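Long-range contact in vacuolar protein sorting-associated protein 53 (Saccharomyces cerevisiae, PDB 3NS4), which acts in retrograde transport from endosomes to the late Golgi as a subunit of the GARP tethering complex; this chain is the subunit's C-terminal helical domain: residues 47-60 against 153-165. The protein carries 2 engineered substitutions. Numbering follows the deposited sequence.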
loop_
_atom_site.group_PDB
_atom_site.type_symbol
_atom_site.label_atom_id
_atom_site.label_comp_id
_atom_site.label_asym_id
_atom_site.label_seq_id
_atom_site.Cartn_x
_atom_site.Cartn_y
_atom_site.Cartn_z
ATOM N N LEU A 47 3.457 2.541 10.539
ATOM C CA LEU A 47 4.483 1.570 10.409
ATOM C C LEU A 47 5.814 2.018 9.871
ATOM O O LEU A 47 6.792 1.292 10.018
ATOM C CB LEU A 47 3.977 0.494 9.485
ATOM C CG LEU A 47 2.762 -0.296 9.968
ATOM C CD1 LEU A 47 2.406 -1.267 8.910
ATOM C CD2 LEU A 47 3.042 -1.051 11.252
ATOM N N GLN A 48 5.893 3.184 9.250
ATOM C CA GLN A 48 7.145 3.533 8.603
ATOM C C GLN A 48 8.280 3.835 9.563
ATOM O O GLN A 48 8.065 4.365 10.665
ATOM C CB GLN A 48 6.969 4.690 7.643
ATOM C CG GLN A 48 7.003 6.010 8.330
ATOM C CD GLN A 48 6.660 7.136 7.414
ATOM O OE1 GLN A 48 5.697 7.842 7.663
ATOM N NE2 GLN A 48 7.402 7.286 6.321
ATOM N N PRO A 49 9.506 3.521 9.120
ATOM C CA PRO A 49 10.739 3.736 9.861
ATOM C C PRO A 49 11.016 5.233 10.081
ATOM O O PRO A 49 10.606 6.075 9.257
ATOM C CB PRO A 49 11.801 3.098 8.955
ATOM C CG PRO A 49 11.261 3.231 7.605
ATOM C CD PRO A 49 9.770 3.065 7.744
ATOM N N VAL A 50 11.722 5.538 11.174
ATOM C CA VAL A 50 12.007 6.913 11.560
ATOM C C VAL A 50 13.394 7.370 11.115
ATOM O O VAL A 50 14.399 6.812 11.569
ATOM C CB VAL A 50 11.857 7.119 13.093
ATOM C CG1 VAL A 50 11.970 8.592 13.431
ATOM C CG2 VAL A 50 10.507 6.586 13.598
ATOM N N PRO A 51 13.450 8.383 10.214
ATOM C CA PRO A 51 14.725 8.923 9.772
ATOM C C PRO A 51 15.359 9.697 10.919
ATOM O O PRO A 51 14.654 10.349 11.688
ATOM C CB PRO A 51 14.339 9.858 8.626
ATOM C CG PRO A 51 12.953 10.266 8.911
ATOM C CD PRO A 51 12.316 9.064 9.555
ATOM N N PRO A 52 16.690 9.652 11.025
ATOM C CA PRO A 52 17.617 8.979 10.112
ATOM C C PRO A 52 17.702 7.470 10.336
ATOM O O PRO A 52 17.570 6.972 11.468
ATOM C CB PRO A 52 18.945 9.645 10.438
ATOM C CG PRO A 52 18.842 9.914 11.924
ATOM C CD PRO A 52 17.371 10.118 12.246
ATOM N N PHE A 53 17.944 6.758 9.246
ATOM C CA PHE A 53 17.995 5.319 9.290
ATOM C C PHE A 53 19.369 4.742 9.592
ATOM O O PHE A 53 20.354 5.167 8.996
ATOM C CB PHE A 53 17.596 4.747 7.933
ATOM C CG PHE A 53 16.223 5.131 7.447
ATOM C CD1 PHE A 53 15.982 5.228 6.079
ATOM C CD2 PHE A 53 15.174 5.363 8.321
ATOM C CE1 PHE A 53 14.728 5.540 5.588
ATOM C CE2 PHE A 53 13.904 5.703 7.837
ATOM C CZ PHE A 53 13.681 5.793 6.467
ATOM N N SER A 54 19.422 3.766 10.500
ATOM C CA SER A 54 20.643 2.965 10.783
ATOM C C SER A 54 20.370 1.996 11.931
ATOM O O SER A 54 19.305 2.089 12.555
ATOM C CB SER A 54 21.913 3.806 11.046
ATOM O OG SER A 54 21.909 4.413 12.328
ATOM N N LEU A 55 21.305 1.071 12.201
ATOM C CA LEU A 55 21.166 0.107 13.322
ATOM C C LEU A 55 21.125 0.904 14.660
ATOM O O LEU A 55 20.518 0.460 15.653
ATOM C CB LEU A 55 22.228 -1.012 13.247
ATOM C CG LEU A 55 22.065 -2.363 13.977
ATOM C CD1 LEU A 55 20.632 -2.952 13.929
ATOM C CD2 LEU A 55 23.098 -3.366 13.429
ATOM N N ALA A 56 21.767 2.083 14.645
ATOM C CA ALA A 56 21.610 3.114 15.678
ATOM C C ALA A 56 20.353 3.896 15.157
ATOM O O ALA A 56 19.707 3.441 14.206
ATOM C CB ALA A 56 22.839 3.996 15.764
ATOM N N GLY A 57 19.970 5.042 15.722
ATOM C CA GLY A 57 18.729 5.694 15.238
ATOM C C GLY A 57 17.686 4.596 15.022
ATOM O O GLY A 57 16.964 4.578 14.023
ATOM N N SER A 58 17.672 3.664 15.981
ATOM C CA SER A 58 16.836 2.457 16.044
ATOM C C SER A 58 17.003 1.905 17.490
ATOM O O SER A 58 17.744 2.530 18.260
ATOM C CB SER A 58 17.302 1.462 14.979
ATOM O OG SER A 58 17.143 2.029 13.690
ATOM N N LYS A 59 16.386 0.792 17.930
ATOM C CA LYS A 59 15.486 -0.172 17.242
ATOM C C LYS A 59 14.240 0.340 16.502
ATOM O O LYS A 59 13.871 1.519 16.625
ATOM C CB LYS A 59 14.988 -1.208 18.276
ATOM C CG LYS A 59 16.063 -2.110 18.863
ATOM C CD LYS A 59 15.524 -3.076 19.931
ATOM C CE LYS A 59 16.694 -3.833 20.575
ATOM N NZ LYS A 59 16.324 -4.555 21.824
ATOM N N ARG A 60 13.607 -0.571 15.741
ATOM C CA ARG A 60 12.343 -0.286 15.056
ATOM C C ARG A 60 11.234 -0.140 16.090
ATOM O O ARG A 60 11.204 -0.870 17.077
ATOM C CB ARG A 60 11.927 -1.411 14.104
ATOM C CG ARG A 60 12.800 -1.648 12.883
ATOM C CD ARG A 60 12.998 -0.418 11.985
ATOM N NE ARG A 60 11.740 0.234 11.638
ATOM C CZ ARG A 60 10.951 -0.140 10.635
ATOM N NH1 ARG A 60 11.281 -1.179 9.872
ATOM N NH2 ARG A 60 9.810 0.512 10.420
ATOM N N SER A 153 11.279 -2.028 -1.204
ATOM C CA SER A 153 12.010 -1.664 -0.031
ATOM C C SER A 153 11.166 -1.014 0.994
ATOM O O SER A 153 11.352 -1.230 2.202
ATOM C CB SER A 153 13.101 -0.710 -0.445
ATOM O OG SER A 153 13.908 -1.346 -1.420
ATOM N N PHE A 154 10.249 -0.189 0.523
ATOM C CA PHE A 154 9.381 0.512 1.434
ATOM C C PHE A 154 8.515 -0.550 2.083
ATOM O O PHE A 154 8.408 -0.610 3.318
ATOM C CB PHE A 154 8.587 1.565 0.697
ATOM C CG PHE A 154 8.001 2.594 1.591
ATOM C CD1 PHE A 154 8.474 2.739 2.904
ATOM C CD2 PHE A 154 7.053 3.513 1.105
ATOM C CE1 PHE A 154 7.938 3.729 3.770
ATOM C CE2 PHE A 154 6.524 4.515 1.969
ATOM C CZ PHE A 154 6.962 4.619 3.302
ATOM N N VAL A 155 7.974 -1.450 1.264
ATOM C CA VAL A 155 7.191 -2.533 1.821
ATOM C C VAL A 155 7.970 -3.253 2.919
ATOM O O VAL A 155 7.501 -3.336 4.053
ATOM C CB VAL A 155 6.781 -3.500 0.759
ATOM C CG1 VAL A 155 6.116 -4.699 1.368
ATOM C CG2 VAL A 155 5.838 -2.809 -0.185
ATOM N N LEU A 156 9.168 -3.737 2.599
ATOM C CA LEU A 156 9.968 -4.467 3.589
ATOM C C LEU A 156 10.222 -3.667 4.887
ATOM O O LEU A 156 10.144 -4.195 6.010
ATOM C CB LEU A 156 11.300 -4.909 2.967
ATOM C CG LEU A 156 12.158 -5.853 3.819
ATOM C CD1 LEU A 156 11.391 -7.151 4.124
ATOM C CD2 LEU A 156 13.460 -6.141 3.099
ATOM N N ALA A 157 10.538 -2.389 4.725
ATOM C CA ALA A 157 10.743 -1.557 5.875
ATOM C C ALA A 157 9.428 -1.503 6.647
ATOM O O ALA A 157 9.413 -1.663 7.855
ATOM C CB ALA A 157 11.190 -0.182 5.448
ATOM N N LEU A 158 8.314 -1.329 5.943
ATOM C CA LEU A 158 7.022 -1.241 6.621
ATOM C C LEU A 158 6.749 -2.516 7.378
ATOM O O LEU A 158 6.177 -2.460 8.463
ATOM C CB LEU A 158 5.871 -0.890 5.668
ATOM C CG LEU A 158 6.049 0.521 5.144
ATOM C CD1 LEU A 158 5.183 0.788 3.978
ATOM C CD2 LEU A 158 5.787 1.488 6.257
ATOM N N LYS A 159 7.166 -3.652 6.815
ATOM C CA LYS A 159 7.005 -4.946 7.467
ATOM C C LYS A 159 7.673 -5.012 8.847
ATOM O O LYS A 159 7.341 -5.892 9.647
ATOM C CB LYS A 159 7.506 -6.068 6.590
ATOM C CG LYS A 159 6.506 -6.564 5.610
ATOM C CD LYS A 159 7.090 -7.835 5.018
ATOM C CE LYS A 159 6.052 -8.889 4.869
ATOM N NZ LYS A 159 5.336 -9.159 6.163
ATOM N N GLY A 160 8.614 -4.106 9.116
ATOM C CA GLY A 160 9.207 -4.001 10.447
ATOM C C GLY A 160 10.622 -4.488 10.635
ATOM O O GLY A 160 11.172 -4.400 11.736
ATOM N N ILE A 161 11.209 -5.009 9.555
ATOM C CA ILE A 161 12.580 -5.563 9.518
ATOM C C ILE A 161 13.557 -4.525 10.091
ATOM O O ILE A 161 13.382 -3.330 9.879
ATOM C CB ILE A 161 12.935 -5.904 8.056
ATOM C CG1 ILE A 161 14.073 -6.854 7.960
ATOM C CG2 ILE A 161 13.334 -4.672 7.249
ATOM C CD1 ILE A 161 14.601 -6.897 6.542
ATOM N N PRO A 162 14.544 -4.959 10.885
ATOM C CA PRO A 162 15.493 -3.918 11.355
ATOM C C PRO A 162 16.507 -3.563 10.279
ATOM O O PRO A 162 16.518 -4.181 9.220
ATOM C CB PRO A 162 16.175 -4.565 12.559
ATOM C CG PRO A 162 15.978 -6.061 12.348
ATOM C CD PRO A 162 14.671 -6.225 11.636
ATOM N N TRP A 163 17.332 -2.556 10.531
ATOM C CA TRP A 163 18.364 -2.130 9.564
ATOM C C TRP A 163 19.593 -3.047 9.557
ATOM O O TRP A 163 20.718 -2.610 9.840
ATOM C CB TRP A 163 18.780 -0.668 9.808
ATOM C CG TRP A 163 17.653 0.313 9.576
ATOM C CD1 TRP A 163 17.016 1.106 10.510
ATOM C CD2 TRP A 163 17.004 0.566 8.326
ATOM N NE1 TRP A 163 16.033 1.850 9.900
ATOM C CE2 TRP A 163 15.998 1.529 8.564
ATOM C CE3 TRP A 163 17.180 0.072 7.020
ATOM C CZ2 TRP A 163 15.172 2.011 7.540
ATOM C CZ3 TRP A 163 16.353 0.553 6.005
ATOM C CH2 TRP A 163 15.366 1.516 6.271
ATOM N N ASP A 164 19.352 -4.317 9.234
ATOM C CA ASP A 164 20.385 -5.346 9.180
ATOM C C ASP A 164 20.693 -5.623 7.721
ATOM O O ASP A 164 19.944 -6.318 7.028
ATOM C CB ASP A 164 19.904 -6.616 9.909
ATOM C CG ASP A 164 20.948 -7.732 9.936
ATOM O OD1 ASP A 164 22.161 -7.448 9.794
ATOM O OD2 ASP A 164 20.550 -8.905 10.115
ATOM N N LEU A 165 21.803 -5.061 7.264
ATOM C CA LEU A 165 22.221 -5.202 5.886
ATOM C C LEU A 165 22.268 -6.667 5.442
ATOM O O LEU A 165 21.849 -6.995 4.336
ATOM C CB LEU A 165 23.555 -4.493 5.675
ATOM C CG LEU A 165 23.802 -4.039 4.234
ATOM C CD1 LEU A 165 24.884 -2.989 4.166
ATOM C CD2 LEU A 165 24.153 -5.184 3.346
#
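Arg60 reaches across to the C-terminal end of helix 149-159, closed by a Schellman motif at Gly160, and so joins the long loop between helices 20-47 and 64-87 to that helix end. Hydrogen bonding centres on its guanidinium. Arg60 NH1 donates to Ala157 O at 2.8 Å, nearly straight at 168°. A second bond runs from Arg60 NH1 to Ile161 O at 3.0 Å; both oxygens lie in the guanidinium plane, and NH2 adds a weak bond to Ala157 O. Bends at chi2 and chi3 fold the chain back to bring this edge to the helix end, and a cation beside the carbonyl-rich C-terminal end of a helix is probably favourable. Ala157 O also accepts from Gly160 N, whose positive phi suits glycine. A leucine in place of Arg60 would probably leave Ile161 O without this donor and the loop less firmly tied to the helix end.

Apolar contacts line the side toward the helix. Pro49, rigid and compact, sets CG against Ala157 CB, and Leu158 CD2 packs on Leu47 CB at 3.8 Å. Leu211 of helix 201-212 touches both Phe53 and Trp163.

Aromatic stacking joins Phe53 to Trp163: two broad flat rings in an offset stack, centroids 4.6 Å apart and planes at 30°. Trp163 CZ2 sits over one face of the Phe53 ring, offset toward its rim. Phe53 CB lies over a face of the indole in a CH-pi contact, 4.0 Å from the centroid of the Trp163 six-membered ring.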